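Local coordinates for protein putative Phosphate (Eubacterium rectale, PDB 3DAO) that is probably a phosphatase of the haloacid dehalogenase-like hydrolase family, cleaving phosphate groups from a substrate that is not established, at residues Y82-G86 and G87-R91; C267-Y270 and W271-G274. All coordinates share one frame; numbering follows the deposited sequence.

Contact 1: Y82-G86 and G87-R91; sequences YITDG and GTVVR
Tyr82 and Arg91 grip each other through two backbone bonds, Tyr82 N to Arg91 O (2.9 Å) and Arg91 N to Tyr82 O (2.8 Å), at the open end of a beta hairpin in the central sheet of the HAD-like domain. Thr84 N donates to Val89 O. The turn is closed by Thr84 O, which takes Gly87 N at 2.9 Å and, over a longer, more bent bond, Thr88 N; Thr88 and Val89 thus both face Thr84, a classic beta bulge. Gly87, at phi 108°, would jam any CB against Gly86 O. Thr88 OG1 donates to Asp85 O at 3.2 Å, from above the carbonyl plane, and lies against Asp85 CB. A valine here, lacking the hydroxyl, would probably cost Asp85 O this donor and the turn its side-chain tie back to Asp85. Thr84 OG1 donates to the anti lone pair of Asp85 OD1 at 2.8 Å. Ile83 and Val90 lie side by side and both touch Ala215 of helix 212-222, while Tyr82 on the other face packs on Phe66 and Phe70 of helix 66-72. Thr84 OG1, set between the backbone N and the carbonyl carbon (chi1 80°), lies 3.2 Å from Val89 CB.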
loop_
_atom_site.group_PDB
_atom_site.type_symbol
_atom_site.label_atom_id
_atom_site.label_comp_id
_atom_site.label_asym_id
_atom_site.label_seq_id
_atom_site.Cartn_x
_atom_site.Cartn_y
_atom_site.Cartn_z
ATOM N N TYR A 82 2.808 -9.886 5.124
ATOM C CA TYR A 82 2.600 -8.897 4.065
ATOM C C TYR A 82 1.340 -8.083 4.209
ATOM O O TYR A 82 0.245 -8.611 4.391
ATOM C CB TYR A 82 2.509 -9.614 2.708
ATOM C CG TYR A 82 3.729 -10.433 2.378
ATOM C CD1 TYR A 82 3.877 -11.717 2.861
ATOM C CD2 TYR A 82 4.736 -9.922 1.579
ATOM C CE1 TYR A 82 4.997 -12.454 2.572
ATOM C CE2 TYR A 82 5.874 -10.665 1.290
ATOM C CZ TYR A 82 6.004 -11.917 1.786
ATOM O OH TYR A 82 7.159 -12.645 1.485
ATOM N N ILE A 83 1.539 -6.774 4.145
ATOM C CA ILE A 83 0.448 -5.808 4.077
ATOM C C ILE A 83 0.620 -5.158 2.701
ATOM O O ILE A 83 1.678 -4.608 2.372
ATOM C CB ILE A 83 0.437 -4.806 5.241
ATOM C CG1 ILE A 83 0.121 -5.519 6.563
ATOM C CG2 ILE A 83 -0.618 -3.681 4.959
ATOM C CD1 ILE A 83 0.380 -4.683 7.806
ATOM N N THR A 84 -0.424 -5.258 1.879
ATOM C CA THR A 84 -0.331 -4.845 0.493
ATOM C C THR A 84 -1.371 -3.809 0.138
ATOM O O THR A 84 -2.331 -3.575 0.871
ATOM C CB THR A 84 -0.552 -6.065 -0.472
ATOM O OG1 THR A 84 -1.953 -6.373 -0.616
ATOM C CG2 THR A 84 0.207 -7.330 0.008
ATOM N N ASP A 85 -1.137 -3.175 -0.996
ATOM C CA ASP A 85 -2.153 -2.274 -1.586
ATOM C C ASP A 85 -2.602 -1.207 -0.624
ATOM O O ASP A 85 -3.805 -0.847 -0.563
ATOM C CB ASP A 85 -3.356 -3.067 -2.109
ATOM C CG ASP A 85 -3.015 -3.951 -3.288
ATOM O OD1 ASP A 85 -2.590 -5.094 -3.063
ATOM O OD2 ASP A 85 -3.178 -3.496 -4.449
ATOM N N GLY A 86 -1.638 -0.756 0.159
ATOM C CA GLY A 86 -1.808 0.338 1.101
ATOM C C GLY A 86 -2.607 -0.007 2.334
ATOM O O GLY A 86 -3.132 0.875 3.017
ATOM N N GLY A 87 -2.698 -1.284 2.640
ATOM C CA GLY A 87 -3.439 -1.695 3.834
ATOM C C GLY A 87 -4.775 -2.379 3.618
ATOM O O GLY A 87 -5.493 -2.624 4.573
ATOM N N THR A 88 -5.093 -2.733 2.376
ATOM C CA THR A 88 -6.370 -3.362 2.054
ATOM C C THR A 88 -6.316 -4.890 2.105
ATOM O O THR A 88 -7.352 -5.570 2.127
ATOM C CB THR A 88 -6.899 -2.935 0.672
ATOM O OG1 THR A 88 -5.911 -3.190 -0.336
ATOM C CG2 THR A 88 -7.317 -1.454 0.669
ATOM N N VAL A 89 -5.082 -5.409 2.165
ATOM C CA VAL A 89 -4.853 -6.863 2.286
ATOM C C VAL A 89 -3.696 -7.141 3.241
ATOM O O VAL A 89 -2.655 -6.461 3.181
ATOM C CB VAL A 89 -4.504 -7.509 0.940
ATOM C CG1 VAL A 89 -4.529 -9.051 1.036
ATOM C CG2 VAL A 89 -5.426 -7.019 -0.179
ATOM N N VAL A 90 -3.951 -8.107 4.124
ATOM C CA VAL A 90 -3.003 -8.631 5.105
ATOM C C VAL A 90 -2.927 -10.153 4.881
ATOM O O VAL A 90 -3.933 -10.862 4.921
ATOM C CB VAL A 90 -3.453 -8.377 6.542
ATOM C CG1 VAL A 90 -2.407 -8.896 7.561
ATOM C CG2 VAL A 90 -3.805 -6.904 6.794
ATOM N N ARG A 91 -1.722 -10.648 4.649
ATOM C CA ARG A 91 -1.542 -12.052 4.310
ATOM C C ARG A 91 -0.192 -12.635 4.692
ATOM O O ARG A 91 0.825 -11.926 4.888
ATOM C CB ARG A 91 -1.784 -12.253 2.801
ATOM C CG ARG A 91 -0.851 -11.530 1.812
ATOM C CD ARG A 91 -1.180 -12.103 0.431
ATOM N NE ARG A 91 -0.907 -13.544 0.480
ATOM C CZ ARG A 91 -1.259 -14.433 -0.434
ATOM N NH1 ARG A 91 -1.986 -14.086 -1.515
ATOM N NH2 ARG A 91 -0.907 -15.686 -0.240
#

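Contact 2: C267-Y270 and W271-G274; sequences CAPY and WENG
Pro269 lays its ring over one face of the Trp271 indole, with Pro269 CB 3.3 Å from the centroid of the six-membered ring and nearly on its normal, a close CH-pi contact. The indole also turns an edge to Tyr270: the planes stand at 82° in a T-shaped (edge-to-face) pair, and Trp271 CE3 approaches Tyr270 CE2 to 3.5 Å, above the tyrosine face and offset toward its rim. Both aromatic side chains have CG lodged between the backbone N and the carbonyl carbon, chi1 71° in Tyr270 and 54° in Trp271. In Trp271 this swings the indole back alongside the preceding chain, where its face meets the proline; in Tyr270 it brings CD1 close to Trp271 N.

In the backbone beneath, Glu272 N to Pro269 O (2.9 Å) is the 3-10 bond. Gly274 N reaches the same Pro269 O at 3.2 Å from the opposite face of its plane; with Asn273 N to Tyr270 O nested inside it and a left-handed backbone at Asn273, this ends the 3-10 turn in a Schellman-type motif. The extended Glu272 chain runs beside Pro269, setting Glu272 OE1 3.5 Å from Ala268 CB. Gly274 fits tightly under Ala268: its CA makes a CA-H...O contact with Ala268 O, where a CB would clash. A water bridges Ala268 N and Gly274 O.

Asn273, at the N-cap position but making no capping bond with its side chain, has a weak hydrogen bond from ND2 to Asp41. The turn joins strand 265-267 at the edge of the central sheet to helix 274-281, whose Val275 and Val278 pack on Cys267, while Pro269 and Trp271 touch Asn254 in the loop after strand 248-252.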
loop_
_atom_site.group_PDB
_atom_site.type_symbol
_atom_site.label_atom_id
_atom_site.label_comp_id
_atom_site.label_asym_id
_atom_site.label_seq_id
_atom_site.Cartn_x
_atom_site.Cartn_y
_atom_site.Cartn_z
ATOM N N CYS A 267 16.984 7.727 9.901
ATOM C CA CYS A 267 18.039 6.880 9.376
ATOM C C CYS A 267 18.407 7.439 8.021
ATOM O O CYS A 267 17.708 8.307 7.485
ATOM C CB CYS A 267 17.640 5.378 9.292
ATOM S SG CYS A 267 16.290 4.993 8.211
ATOM N N ALA A 268 19.485 6.913 7.458
ATOM C CA ALA A 268 19.983 7.379 6.162
ATOM C C ALA A 268 19.060 6.998 5.020
ATOM O O ALA A 268 18.240 6.081 5.152
ATOM C CB ALA A 268 21.416 6.812 5.901
ATOM N N PRO A 269 19.215 7.666 3.877
ATOM C CA PRO A 269 18.387 7.369 2.724
ATOM C C PRO A 269 18.645 5.963 2.168
ATOM O O PRO A 269 19.620 5.292 2.539
ATOM C CB PRO A 269 18.776 8.433 1.709
ATOM C CG PRO A 269 19.347 9.548 2.520
ATOM C CD PRO A 269 19.972 8.925 3.717
ATOM N N TYR A 270 17.767 5.521 1.292
ATOM C CA TYR A 270 17.893 4.173 0.787
ATOM C C TYR A 270 19.193 3.993 0.002
ATOM O O TYR A 270 19.719 2.891 -0.091
ATOM C CB TYR A 270 16.699 3.783 -0.060
ATOM C CG TYR A 270 16.637 4.472 -1.385
ATOM C CD1 TYR A 270 17.450 4.071 -2.420
ATOM C CD2 TYR A 270 15.776 5.547 -1.586
ATOM C CE1 TYR A 270 17.383 4.692 -3.646
ATOM C CE2 TYR A 270 15.700 6.185 -2.806
ATOM C CZ TYR A 270 16.509 5.757 -3.828
ATOM O OH TYR A 270 16.431 6.397 -5.042
ATOM N N TRP A 271 19.723 5.088 -0.514
ATOM C CA TRP A 271 20.928 5.027 -1.366
ATOM C C TRP A 271 22.159 4.917 -0.513
ATOM O O TRP A 271 23.266 4.794 -1.029
ATOM C CB TRP A 271 21.046 6.191 -2.372
ATOM C CG TRP A 271 20.964 7.538 -1.796
ATOM C CD1 TRP A 271 21.977 8.264 -1.269
ATOM C CD2 TRP A 271 19.796 8.354 -1.719
ATOM N NE1 TRP A 271 21.509 9.473 -0.831
ATOM C CE2 TRP A 271 20.172 9.555 -1.101
ATOM C CE3 TRP A 271 18.458 8.177 -2.098
ATOM C CZ2 TRP A 271 19.267 10.585 -0.862
ATOM C CZ3 TRP A 271 17.565 9.191 -1.853
ATOM C CH2 TRP A 271 17.973 10.383 -1.244
ATOM N N GLU A 272 21.928 4.942 0.790
ATOM C CA GLU A 272 22.978 4.760 1.790
ATOM C C GLU A 272 22.647 3.561 2.662
ATOM O O GLU A 272 23.290 3.293 3.689
ATOM C CB GLU A 272 23.162 6.003 2.647
ATOM C CG GLU A 272 23.811 7.112 1.863
ATOM C CD GLU A 272 23.998 8.387 2.644
ATOM O OE1 GLU A 272 23.700 8.413 3.852
ATOM O OE2 GLU A 272 24.444 9.379 2.011
ATOM N N ASN A 273 21.632 2.830 2.239
ATOM C CA ASN A 273 21.227 1.632 2.987
ATOM C C ASN A 273 21.021 1.945 4.478
ATOM O O ASN A 273 21.444 1.224 5.368
ATOM C CB ASN A 273 22.245 0.495 2.779
ATOM C CG ASN A 273 22.051 -0.221 1.453
ATOM O OD1 ASN A 273 21.052 -0.025 0.768
ATOM N ND2 ASN A 273 22.993 -1.089 1.105
ATOM N N GLY A 274 20.309 3.036 4.749
ATOM C CA GLY A 274 20.056 3.455 6.125
ATOM C C GLY A 274 19.230 2.505 6.971
ATOM O O GLY A 274 19.490 2.287 8.155
HETATM O O HOH W 1 21.158 4.881 8.921
#

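In the fold
Contact 1 comes first along the chain and contact 2 near its end, with centres 24 Å apart and nearest atoms about 17 Å apart, so the two never touch. They share the eight-stranded mixed sheet of the HAD-like domain. Contact 1 joins strands 81-84 and 89-91 toward one edge of the sheet, inside strand 96-99, whereas contact 2 leaves strand 265-267, the outermost strand at the opposite edge. Between them lie strands 57-61, 23-26, 230-234 and 248-252. The pattern with Asp27 and Asp29, at the end of strand 23-26, is consistent with the HAD catalytic motif; in strand order this would place the presumed active site between the two contacts. Tyr270 lies near those residues without touching them.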